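PDB 3L22: SusD superfamily protein from Bacteroides fragilis, which probably binds sugars at the outer membrane of Bacteroides as a SusD-family protein, helping in their capture for uptake. Local coordinates for residues Arg326-Tyr338 with Thr347-Ser359. Numbering follows the deposited sequence.
Sequences RYAETLLDLAECY and TAKSLLKQVRGRS. With EDO (1,2-ethanediol), chain B; EDO (1,2-ethanediol), chain C.
The side chain of Leu351 fits as a knob into the hole formed by Leu331, Leu334, Ala335 and Tyr338 on the facing helix, a compact example of how antiparallel helices lock together. Its two methyls divide the work: CD1 lies 3.6 Å from Leu334 CB and also meets the Tyr338 ring, while CD2 meets Leu331 CD2. One turn on, Val355 straddles two leucines. With CG1 anti to the backbone N (chi1 175°), that methyl packs against Leu332, leaving CG2 to press on Leu331 CB at 3.5 Å, tighter than usual for two carbons. Where the two backbones come closest, small residues make room: the CA atoms of Ala335 and Ala348 are 4.1 Å apart, and Ala348 CB rests 3.4 Å from Ala335 O. Beyond them Thr347 sets CG2 over the centre of the Tyr338 ring, 3.4 Å from the centroid and 4° off the normal, a CH-pi contact. No direct hydrogen bond joins the helices; on one flank a water bridges Tyr327 OH and Gln354 OE1, donating to the amide oxygen. At the far end Arg326 NH1 and Arg358 NH2 come within 3.6 Å, their guanidinium planes inclined to each other. Both make salt bridges to Glu388 OE2, and this shared carboxylate probably offsets their like charge; Glu248 also pairs with Arg326. Helix 374-388 thus backs this end of the pair, whereas helices 200-213 and 217-225 pack on residues of 327-338. The result is an antiparallel helical hairpin, its axes 8.0 Å apart at 159°, consistent with the TPR-like helix pairs of the SusD fold.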
loop_
_atom_site.group_PDB
_atom_site.type_symbol
_atom_site.label_atom_id
_atom_site.label_comp_id
_atom_site.label_asym_id
_atom_site.label_seq_id
_atom_site.Cartn_x
_atom_site.Cartn_y
_atom_site.Cartn_z
ATOM N N ARG A 326 0.550 0.223 9.534
ATOM C CA ARG A 326 0.983 0.285 10.925
ATOM C C ARG A 326 0.598 1.613 11.545
ATOM O O ARG A 326 0.260 2.589 10.830
ATOM C CB ARG A 326 2.487 -0.031 11.051
ATOM C CG ARG A 326 3.432 0.867 10.392
ATOM C CD ARG A 326 4.849 0.327 10.549
ATOM N NE ARG A 326 5.844 1.020 9.758
ATOM C CZ ARG A 326 6.491 2.150 10.104
ATOM N NH1 ARG A 326 6.261 2.788 11.250
ATOM N NH2 ARG A 326 7.403 2.665 9.282
ATOM N N TYR A 327 0.633 1.660 12.874
ATOM C CA TYR A 327 0.042 2.775 13.595
ATOM C C TYR A 327 0.689 4.147 13.361
ATOM O O TYR A 327 0.000 5.155 13.476
ATOM C CB TYR A 327 -0.032 2.442 15.088
ATOM C CG TYR A 327 -0.832 3.413 15.924
ATOM C CD1 TYR A 327 -2.151 3.733 15.613
ATOM C CD2 TYR A 327 -0.277 3.974 17.070
ATOM C CE1 TYR A 327 -2.854 4.658 16.369
ATOM C CE2 TYR A 327 -0.989 4.866 17.864
ATOM C CZ TYR A 327 -2.269 5.193 17.512
ATOM O OH TYR A 327 -2.942 6.054 18.318
ATOM N N ALA A 328 1.985 4.229 13.064
ATOM C CA ALA A 328 2.550 5.521 12.694
ATOM C C ALA A 328 1.818 6.086 11.480
ATOM O O ALA A 328 1.678 7.309 11.370
ATOM C CB ALA A 328 4.060 5.452 12.427
ATOM N N GLU A 329 1.356 5.230 10.566
ATOM C CA GLU A 329 0.581 5.697 9.430
ATOM C C GLU A 329 -0.780 6.283 9.868
ATOM O O GLU A 329 -1.219 7.341 9.354
ATOM C CB GLU A 329 0.336 4.611 8.373
ATOM C CG GLU A 329 -0.103 5.227 7.035
ATOM C CD GLU A 329 -0.812 4.247 6.128
ATOM O OE1 GLU A 329 -0.446 3.023 6.143
ATOM O OE2 GLU A 329 -1.745 4.695 5.407
ATOM N N THR A 330 -1.450 5.581 10.779
ATOM C CA THR A 330 -2.720 6.059 11.333
ATOM C C THR A 330 -2.544 7.509 11.786
ATOM O O THR A 330 -3.328 8.372 11.428
ATOM C CB THR A 330 -3.165 5.231 12.530
ATOM O OG1 THR A 330 -3.082 3.825 12.222
ATOM C CG2 THR A 330 -4.605 5.650 13.011
ATOM N N LEU A 331 -1.488 7.766 12.544
ATOM C CA LEU A 331 -1.236 9.096 13.119
ATOM C C LEU A 331 -0.891 10.176 12.078
ATOM O O LEU A 331 -1.426 11.284 12.139
ATOM C CB LEU A 331 -0.126 8.986 14.193
ATOM C CG LEU A 331 -0.487 8.145 15.450
ATOM C CD1 LEU A 331 0.712 7.976 16.380
ATOM C CD2 LEU A 331 -1.672 8.718 16.228
ATOM N N LEU A 332 -0.002 9.856 11.150
ATOM C CA LEU A 332 0.376 10.803 10.133
ATOM C C LEU A 332 -0.738 11.031 9.115
ATOM O O LEU A 332 -0.870 12.131 8.626
ATOM C CB LEU A 332 1.686 10.389 9.435
ATOM C CG LEU A 332 2.990 10.461 10.225
ATOM C CD1 LEU A 332 4.170 10.007 9.349
ATOM C CD2 LEU A 332 3.239 11.858 10.841
ATOM N N ASP A 333 -1.537 10.013 8.799
ATOM C CA ASP A 333 -2.711 10.193 7.936
ATOM C C ASP A 333 -3.714 11.140 8.639
ATOM O O ASP A 333 -4.214 12.097 8.029
ATOM C CB ASP A 333 -3.432 8.859 7.612
ATOM C CG ASP A 333 -2.660 7.935 6.597
ATOM O OD1 ASP A 333 -1.716 8.381 5.961
ATOM O OD2 ASP A 333 -3.026 6.717 6.496
ATOM N N LEU A 334 -4.023 10.844 9.908
ATOM C CA LEU A 334 -4.873 11.738 10.719
ATOM C C LEU A 334 -4.308 13.153 10.788
ATOM O O LEU A 334 -5.045 14.119 10.652
ATOM C CB LEU A 334 -5.113 11.172 12.128
ATOM C CG LEU A 334 -6.086 9.992 12.213
ATOM C CD1 LEU A 334 -6.054 9.355 13.635
ATOM C CD2 LEU A 334 -7.507 10.419 11.827
ATOM N N ALA A 335 -2.993 13.287 10.945
ATOM C CA ALA A 335 -2.373 14.626 10.945
ATOM C C ALA A 335 -2.709 15.337 9.636
ATOM O O ALA A 335 -3.099 16.497 9.670
ATOM C CB ALA A 335 -0.860 14.517 11.102
ATOM N N GLU A 336 -2.572 14.634 8.484
ATOM C CA GLU A 336 -2.854 15.261 7.191
ATOM C C GLU A 336 -4.322 15.670 7.126
ATOM O O GLU A 336 -4.638 16.769 6.679
ATOM C CB GLU A 336 -2.451 14.360 6.009
ATOM C CG GLU A 336 -2.862 14.910 4.639
ATOM C CD GLU A 336 -2.372 14.051 3.490
ATOM O OE1 GLU A 336 -1.739 12.997 3.767
ATOM O OE2 GLU A 336 -2.646 14.415 2.306
ATOM N N CYS A 337 -5.231 14.795 7.556
ATOM C CA CYS A 337 -6.658 15.123 7.542
ATOM C C CYS A 337 -6.968 16.371 8.361
ATOM O O CYS A 337 -7.658 17.284 7.896
ATOM C CB CYS A 337 -7.486 13.977 8.081
ATOM S SG CYS A 337 -7.371 12.515 7.051
ATOM N N TYR A 338 -6.435 16.430 9.572
ATOM C CA TYR A 338 -6.707 17.572 10.452
ATOM C C TYR A 338 -6.068 18.868 9.929
ATOM O O TYR A 338 -6.663 19.927 10.083
ATOM C CB TYR A 338 -6.269 17.287 11.914
ATOM C CG TYR A 338 -7.271 16.531 12.760
ATOM C CD1 TYR A 338 -8.365 17.186 13.328
ATOM C CD2 TYR A 338 -7.127 15.172 12.996
ATOM C CE1 TYR A 338 -9.303 16.490 14.128
ATOM C CE2 TYR A 338 -8.039 14.476 13.777
ATOM C CZ TYR A 338 -9.136 15.142 14.329
ATOM O OH TYR A 338 -10.043 14.453 15.090
ATOM N N THR A 347 -4.516 19.907 16.581
ATOM C CA THR A 347 -4.562 18.443 16.587
ATOM C C THR A 347 -3.538 17.820 15.633
ATOM O O THR A 347 -2.886 16.811 15.961
ATOM C CB THR A 347 -5.996 17.969 16.231
ATOM O OG1 THR A 347 -6.877 18.522 17.190
ATOM C CG2 THR A 347 -6.143 16.451 16.192
ATOM N N ALA A 348 -3.411 18.403 14.449
ATOM C CA ALA A 348 -2.440 17.921 13.444
ATOM C C ALA A 348 -1.033 17.946 14.032
ATOM O O ALA A 348 -0.260 16.987 13.862
ATOM C CB ALA A 348 -2.497 18.789 12.135
ATOM N N LYS A 349 -0.724 19.043 14.709
ATOM C CA LYS A 349 0.583 19.219 15.342
ATOM C C LYS A 349 0.824 18.182 16.433
ATOM O O LYS A 349 1.931 17.635 16.532
ATOM C CB LYS A 349 0.742 20.615 15.946
ATOM C CG LYS A 349 0.806 21.803 14.974
ATOM C CD LYS A 349 0.612 23.104 15.792
ATOM C CE LYS A 349 0.946 24.237 14.988
ATOM N NZ LYS A 349 0.665 25.596 15.561
ATOM N N SER A 350 -0.184 17.895 17.244
ATOM C CA SER A 350 -0.004 16.910 18.321
ATOM C C SER A 350 0.205 15.505 17.737
ATOM O O SER A 350 1.047 14.746 18.227
ATOM C CB SER A 350 -1.155 16.948 19.329
ATOM O OG SER A 350 -2.272 16.232 18.851
ATOM N N LEU A 351 -0.513 15.183 16.656
ATOM C CA LEU A 351 -0.356 13.899 15.967
ATOM C C LEU A 351 1.052 13.777 15.340
ATOM O O LEU A 351 1.727 12.750 15.525
ATOM C CB LEU A 351 -1.461 13.719 14.910
ATOM C CG LEU A 351 -2.899 13.547 15.424
ATOM C CD1 LEU A 351 -3.971 13.765 14.331
ATOM C CD2 LEU A 351 -3.108 12.197 16.134
ATOM N N LEU A 352 1.491 14.819 14.615
ATOM C CA LEU A 352 2.855 14.876 14.034
ATOM C C LEU A 352 3.902 14.678 15.122
ATOM O O LEU A 352 4.824 13.875 14.957
ATOM C CB LEU A 352 3.127 16.194 13.283
ATOM C CG LEU A 352 4.507 16.405 12.647
ATOM C CD1 LEU A 352 4.851 15.205 11.707
ATOM C CD2 LEU A 352 4.606 17.739 11.898
ATOM N N LYS A 353 3.740 15.357 16.255
ATOM C CA LYS A 353 4.719 15.245 17.326
ATOM C C LYS A 353 4.829 13.811 17.867
ATOM O O LYS A 353 5.938 13.353 18.194
ATOM C CB LYS A 353 4.433 16.240 18.445
ATOM C CG LYS A 353 4.772 17.671 18.069
ATOM C CD LYS A 353 4.167 18.693 19.005
ATOM C CE LYS A 353 4.980 18.843 20.298
ATOM N NZ LYS A 353 4.791 20.158 21.015
ATOM N N GLN A 354 3.723 13.077 17.949
ATOM C CA GLN A 354 3.819 11.705 18.422
ATOM C C GLN A 354 4.745 10.872 17.559
ATOM O O GLN A 354 5.594 10.138 18.075
ATOM C CB GLN A 354 2.473 10.973 18.433
ATOM C CG GLN A 354 1.524 11.391 19.474
ATOM C CD GLN A 354 0.279 10.508 19.485
ATOM O OE1 GLN A 354 0.365 9.280 19.668
ATOM N NE2 GLN A 354 -0.875 11.128 19.289
ATOM N N VAL A 355 4.575 10.978 16.249
ATOM C CA VAL A 355 5.355 10.145 15.344
ATOM C C VAL A 355 6.807 10.615 15.300
ATOM O O VAL A 355 7.711 9.794 15.477
ATOM C CB VAL A 355 4.744 10.080 13.948
ATOM C CG1 VAL A 355 5.666 9.299 12.970
ATOM C CG2 VAL A 355 3.318 9.436 14.028
ATOM N N ARG A 356 7.028 11.916 15.101
ATOM C CA ARG A 356 8.402 12.407 14.984
ATOM C C ARG A 356 9.164 12.208 16.292
ATOM O O ARG A 356 10.328 11.818 16.280
ATOM C CB ARG A 356 8.431 13.880 14.564
ATOM C CG ARG A 356 9.838 14.472 14.357
ATOM C CD ARG A 356 9.807 15.879 13.760
ATOM N NE ARG A 356 11.157 16.421 13.576
ATOM C CZ ARG A 356 11.952 16.172 12.533
ATOM N NH1 ARG A 356 11.558 15.426 11.518
ATOM N NH2 ARG A 356 13.166 16.700 12.490
ATOM N N GLY A 357 8.515 12.502 17.415
ATOM C CA GLY A 357 9.110 12.315 18.746
ATOM C C GLY A 357 9.511 10.896 19.088
ATOM O O GLY A 357 10.383 10.680 19.922
ATOM N N ARG A 358 8.873 9.912 18.462
ATOM C CA ARG A 358 9.311 8.535 18.631
ATOM C C ARG A 358 10.753 8.326 18.132
ATOM O O ARG A 358 11.514 7.553 18.751
ATOM C CB ARG A 358 8.303 7.557 18.055
ATOM C CG ARG A 358 8.625 6.069 18.325
ATOM C CD ARG A 358 9.334 5.392 17.192
ATOM N NE ARG A 358 8.571 5.300 15.951
ATOM C CZ ARG A 358 7.781 4.287 15.587
ATOM N NH1 ARG A 358 7.569 3.247 16.393
ATOM N NH2 ARG A 358 7.179 4.313 14.395
ATOM N N SER A 359 11.133 9.041 17.062
ATOM C CA SER A 359 12.438 8.860 16.436
ATOM C C SER A 359 13.458 9.997 16.647
ATOM O O SER A 359 14.663 9.769 16.500
ATOM C CB SER A 359 12.235 8.624 14.936
ATOM O OG SER A 359 11.553 7.397 14.695
HETATM C C1 EDO B . -1.808 6.924 2.768
HETATM O O1 EDO B . -0.855 6.530 3.732
HETATM C C2 EDO B . -1.524 6.352 1.370
HETATM O O2 EDO B . -2.514 7.012 0.518
HETATM C C1 EDO C . -6.521 9.389 18.452
HETATM O O1 EDO C . -7.948 9.470 18.307
HETATM C C2 EDO C . -5.818 9.226 17.103
HETATM O O2 EDO C . -5.047 7.999 16.908
HETATM O O HOH W 1 -1.687 7.269 20.362
#